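Local structure of hypothetical protein ta1320 (Thermoplasma acidophilum, 1NE2) at residues V77-I82 and V97-A102; E168-T173 and I188-F193. The protein is of unknown function but is probably an S-adenosylmethionine-dependent methyltransferase. All blocks are in the same frame, centred on the assembly; numbering follows the deposited sequence.

Contact 1 (V77-I82 and V97-A102); sequences VTAFDI and VNFMVA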
# COMPACT_ATOMS: atom_id res chain seq x y z
N VAL B 77 0.19 5.02 -1.09
CA VAL B 77 -0.96 5.05 -1.98
C VAL B 77 -0.69 4.19 -3.20
O VAL B 77 0.35 4.32 -3.85
CB VAL B 77 -1.29 6.49 -2.46
CG1 VAL B 77 -2.56 6.46 -3.31
CG2 VAL B 77 -1.49 7.42 -1.26
N THR B 78 -1.62 3.30 -3.50
CA THR B 78 -1.50 2.43 -4.66
C THR B 78 -2.76 2.70 -5.46
O THR B 78 -3.82 2.96 -4.90
CB THR B 78 -1.40 0.96 -4.20
OG1 THR B 78 -0.13 0.76 -3.56
CG2 THR B 78 -1.54 0.01 -5.38
N ALA B 79 -2.66 2.70 -6.78
CA ALA B 79 -3.82 2.98 -7.61
C ALA B 79 -3.71 2.22 -8.91
O ALA B 79 -2.63 2.09 -9.46
CB ALA B 79 -3.91 4.49 -7.88
N PHE B 80 -4.84 1.72 -9.41
CA PHE B 80 -4.82 0.95 -10.64
C PHE B 80 -5.98 1.27 -11.57
O PHE B 80 -7.03 1.77 -11.15
CB PHE B 80 -4.83 -0.55 -10.31
CG PHE B 80 -6.12 -1.03 -9.71
CD1 PHE B 80 -7.15 -1.51 -10.52
CD2 PHE B 80 -6.30 -1.03 -8.32
CE1 PHE B 80 -8.34 -1.98 -9.96
CE2 PHE B 80 -7.48 -1.50 -7.75
CZ PHE B 80 -8.50 -1.98 -8.57
N ASP B 81 -5.78 0.97 -12.85
CA ASP B 81 -6.79 1.19 -13.87
C ASP B 81 -6.47 0.20 -14.98
O ASP B 81 -5.32 -0.19 -15.15
CB ASP B 81 -6.71 2.61 -14.44
CG ASP B 81 -8.00 3.02 -15.14
OD1 ASP B 81 -8.86 3.63 -14.48
OD2 ASP B 81 -8.16 2.72 -16.35
N ILE B 82 -7.49 -0.21 -15.72
CA ILE B 82 -7.29 -1.16 -16.80
C ILE B 82 -6.69 -0.46 -18.02
O ILE B 82 -6.04 -1.10 -18.85
CB ILE B 82 -8.63 -1.81 -17.20
CG1 ILE B 82 -8.38 -2.90 -18.25
CG2 ILE B 82 -9.58 -0.75 -17.73
CD1 ILE B 82 -7.51 -4.04 -17.76
N VAL B 97 2.79 8.34 -6.04
CA VAL B 97 1.80 7.27 -5.95
C VAL B 97 2.22 6.04 -6.74
O VAL B 97 2.81 6.15 -7.82
CB VAL B 97 0.43 7.73 -6.47
CG1 VAL B 97 -0.50 6.54 -6.64
CG2 VAL B 97 -0.17 8.76 -5.51
N ASN B 98 1.92 4.87 -6.19
CA ASN B 98 2.23 3.60 -6.84
C ASN B 98 1.12 3.27 -7.85
O ASN B 98 0.15 2.58 -7.52
CB ASN B 98 2.35 2.50 -5.77
CG ASN B 98 2.54 1.12 -6.37
OD1 ASN B 98 3.19 0.96 -7.41
ND2 ASN B 98 2.00 0.11 -5.70
N PHE B 99 1.26 3.79 -9.07
CA PHE B 99 0.28 3.55 -10.13
C PHE B 99 0.62 2.29 -10.92
O PHE B 99 1.79 1.98 -11.15
CB PHE B 99 0.24 4.73 -11.11
CG PHE B 99 -0.49 5.93 -10.58
CD1 PHE B 99 -1.87 5.91 -10.43
CD2 PHE B 99 0.20 7.09 -10.26
CE1 PHE B 99 -2.55 7.03 -9.97
CE2 PHE B 99 -0.47 8.22 -9.79
CZ PHE B 99 -1.85 8.19 -9.65
N MSE B 100 -0.41 1.57 -11.34
CA MSE B 100 -0.21 0.34 -12.11
C MSE B 100 -1.39 0.05 -13.01
O MSE B 100 -2.52 0.44 -12.72
CB MSE B 100 -0.01 -0.83 -11.15
CG MSE B 100 -1.15 -0.97 -10.15
SE MSE B 100 -0.88 -2.39 -8.89
CE MSE B 100 0.45 -1.53 -7.79
N VAL B 101 -1.12 -0.62 -14.12
CA VAL B 101 -2.17 -1.01 -15.04
C VAL B 101 -2.57 -2.39 -14.55
O VAL B 101 -1.71 -3.26 -14.36
CB VAL B 101 -1.65 -1.11 -16.50
CG1 VAL B 101 -2.78 -1.58 -17.41
CG2 VAL B 101 -1.12 0.23 -16.96
N ALA B 102 -3.86 -2.61 -14.32
CA ALA B 102 -4.30 -3.91 -13.85
C ALA B 102 -5.81 -4.06 -13.86
O ALA B 102 -6.55 -3.08 -13.77
CB ALA B 102 -3.78 -4.17 -12.44

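Contact 2 (E168-T173 and I188-F193); sequences EKVYIT and IEAVIF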
# COMPACT_ATOMS: atom_id res chain seq x y z
N GLU B 168 -24.44 9.11 1.78
CA GLU B 168 -24.72 10.52 1.60
C GLU B 168 -25.07 10.95 0.19
O GLU B 168 -24.41 10.58 -0.78
CB GLU B 168 -23.50 11.29 2.09
CG GLU B 168 -23.61 12.80 1.98
CD GLU B 168 -22.32 13.48 2.37
OE1 GLU B 168 -21.39 12.77 2.81
OE2 GLU B 168 -22.24 14.71 2.25
N LYS B 169 -26.11 11.77 0.08
CA LYS B 169 -26.54 12.28 -1.21
C LYS B 169 -25.72 13.52 -1.56
O LYS B 169 -25.58 14.43 -0.75
CB LYS B 169 -28.03 12.63 -1.17
CG LYS B 169 -28.57 13.20 -2.47
CD LYS B 169 -30.04 13.57 -2.36
CE LYS B 169 -30.26 14.72 -1.38
NZ LYS B 169 -31.68 15.15 -1.32
N VAL B 170 -25.17 13.53 -2.77
CA VAL B 170 -24.39 14.67 -3.25
C VAL B 170 -24.90 14.97 -4.65
O VAL B 170 -25.24 14.06 -5.40
CB VAL B 170 -22.87 14.36 -3.29
CG1 VAL B 170 -22.36 14.07 -1.89
CG2 VAL B 170 -22.61 13.18 -4.20
N TYR B 171 -24.99 16.24 -4.99
CA TYR B 171 -25.49 16.60 -6.31
C TYR B 171 -24.38 16.90 -7.29
O TYR B 171 -23.38 17.53 -6.96
CB TYR B 171 -26.45 17.78 -6.19
CG TYR B 171 -27.77 17.40 -5.57
CD1 TYR B 171 -28.74 16.71 -6.30
CD2 TYR B 171 -28.03 17.67 -4.22
CE1 TYR B 171 -29.93 16.31 -5.72
CE2 TYR B 171 -29.23 17.26 -3.63
CZ TYR B 171 -30.17 16.59 -4.38
OH TYR B 171 -31.36 16.18 -3.81
N ILE B 172 -24.57 16.40 -8.51
CA ILE B 172 -23.62 16.58 -9.60
C ILE B 172 -24.35 17.30 -10.72
O ILE B 172 -25.49 16.97 -11.03
CB ILE B 172 -23.09 15.23 -10.12
CG1 ILE B 172 -22.32 14.52 -9.01
CG2 ILE B 172 -22.21 15.43 -11.34
CD1 ILE B 172 -21.10 15.30 -8.51
N THR B 173 -23.70 18.28 -11.34
CA THR B 173 -24.33 19.02 -12.42
C THR B 173 -24.40 18.24 -13.73
O THR B 173 -23.48 17.50 -14.07
CB THR B 173 -23.57 20.34 -12.69
OG1 THR B 173 -23.78 21.24 -11.59
CG2 THR B 173 -24.07 21.00 -13.98
N ILE B 188 -28.11 15.97 -11.23
CA ILE B 188 -28.50 14.61 -10.88
C ILE B 188 -27.98 14.24 -9.50
O ILE B 188 -27.21 14.98 -8.88
CB ILE B 188 -27.96 13.58 -11.90
CG1 ILE B 188 -26.47 13.81 -12.14
CG2 ILE B 188 -28.77 13.66 -13.18
CD1 ILE B 188 -25.85 12.84 -13.13
N GLU B 189 -28.40 13.07 -9.01
CA GLU B 189 -28.01 12.62 -7.69
C GLU B 189 -26.90 11.58 -7.71
O GLU B 189 -26.93 10.61 -8.47
CB GLU B 189 -29.23 12.07 -6.97
CG GLU B 189 -29.06 11.86 -5.47
CD GLU B 189 -30.35 11.39 -4.81
OE1 GLU B 189 -31.38 12.08 -4.97
OE2 GLU B 189 -30.32 10.35 -4.13
N ALA B 190 -25.89 11.79 -6.86
CA ALA B 190 -24.79 10.84 -6.74
C ALA B 190 -24.86 10.37 -5.29
O ALA B 190 -25.59 10.95 -4.48
CB ALA B 190 -23.45 11.53 -7.02
N VAL B 191 -24.12 9.33 -4.97
CA VAL B 191 -24.13 8.82 -3.61
C VAL B 191 -22.74 8.46 -3.13
O VAL B 191 -21.93 7.90 -3.88
CB VAL B 191 -25.05 7.57 -3.48
CG1 VAL B 191 -24.52 6.43 -4.32
CG2 VAL B 191 -25.17 7.16 -2.02
N ILE B 192 -22.46 8.80 -1.87
CA ILE B 192 -21.20 8.51 -1.23
C ILE B 192 -21.44 7.44 -0.17
O ILE B 192 -22.30 7.61 0.69
CB ILE B 192 -20.60 9.75 -0.53
CG1 ILE B 192 -20.12 10.77 -1.57
CG2 ILE B 192 -19.45 9.34 0.39
CD1 ILE B 192 -19.63 12.08 -0.96
N PHE B 193 -20.68 6.36 -0.25
CA PHE B 193 -20.77 5.26 0.70
C PHE B 193 -19.48 5.15 1.49
O PHE B 193 -18.40 5.30 0.92
CB PHE B 193 -21.01 3.92 -0.02
CG PHE B 193 -22.45 3.65 -0.32
CD1 PHE B 193 -23.35 3.37 0.70
CD2 PHE B 193 -22.92 3.68 -1.63
CE1 PHE B 193 -24.70 3.12 0.42
CE2 PHE B 193 -24.27 3.44 -1.92
CZ PHE B 193 -25.15 3.16 -0.89

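Contact 1 (V77-I82 and V97-A102)
Thr-78 to Asp-81 pair in parallel with Asn-98 to Val-101, joining the two strands of a right-handed beta-alpha-beta crossover of Rossmann type; the strand axes approach to 4.7 Å at 20°. Backbone bonds alternate: Asn-98 N to Val-77 O, Ala-79 N to Asn-98 O (2.9 Å), Met-100 N to Ala-79 O and Ala-102 N to Asp-81 O; Asp-81 N to Met-100 O is weak (3.3 Å). On one face, ND2 of Asn-98, alongside Thr-78, gives an in-plane N-H to OG1 of Thr-78 (3.1 Å, 160°). Both also bond the second subunit, ND2 to O of its Glu-75 and OG1 to OG of its Ser-76, so both strands reach that subunit here. Met-100, a selenomethionine, bends at chi3 (75°) to press CE tightly on CG2 of Thr-78 (3.5 Å). On the other face, CD1 of Phe-99 meets CB of Ala-79 (3.6 Å), and CG1 of Val-97 sits over the Phe-99 ring centre. Asp-81 accepts from Asp-83 N through OD2 and from Gly-61 N through OD1, the latter probably in the glycine-rich turn. Helices 64-71 and 84-93 cover the side bearing Ala-79 and Phe-99, Ala-66 and Ala-90 touching Phe-99; strand 54-58 flanks 76-81.

Contact 2 (E168-T173 and I188-F193)
CD1 of the Tyr-171 ring comes within 3.5 Å of Ile-188 O, and the Glu-189 carboxylate has the aliphatic part of Lys-169 laid against it. The lysine and glutamate chains cross at about a right angle: CD of Lys-169 lies 3.3 Å from OE1 of Glu-189 and equally close to its carboxylate carbon CD. The charged ends do not touch: NZ of Lys-169 is 4.8 Å from OE1 of Glu-189, and the bend at chi3 (65°) takes NZ of Lys-169 to Tyr-171 OH, to which it donates (2.7 Å). The carboxylate is instead paired through OE2 with Arg-151. With an alanine here, Arg-151 would probably lose this acidic partner and the Lys-169 methylenes the group they rest on. The strands are antiparallel, the directions of the two segments making 139°, and strand 187-197 lies between 142-147 and 162-173, the reversed seventh strand characteristic of class I methyltransferases. In the hydrogen-bonded pair Val-170/Ala-190, Val-170 N points at Ala-190 O at 175°, and Ala-190 N returns a bond to Val-170 O at 2.8 Å. On the face away from Tyr-171, CG2 of Val-170 is tight on CB of Ala-190 (3.4 Å), while CG1 of Val-170 meets CD1 of Ile-192 at 3.5 Å. Ile-192 continues onto Tyr-39 and Phe-40 of helix 34-46, and Tyr-39 OH bonds OE2 of Glu-168.

From the N terminus, contact 1 comes first: strand 76-81 runs into helix 84-93, and the chain returns to lay 97-102 beside 77-82, closing a loop of 14 residues, ten of them helical. Contact 2 opens only after contact 1 has closed, so the two are in series and neither nest nor cross. It too spans 14 residues, but these contain no helix, and the chain returns through a long, largely irregular excursion from 162-173 to 187-197. Both belong to one mixed sheet of order 3-2-1-4-5-7-6, and each includes one of the strands outermost within this chain. The centres of contact 1 and contact 2 are about 25 Å apart, on opposite sides of the chain's centre; strands 54-58, 111-116 and 142-147 bridge the interval.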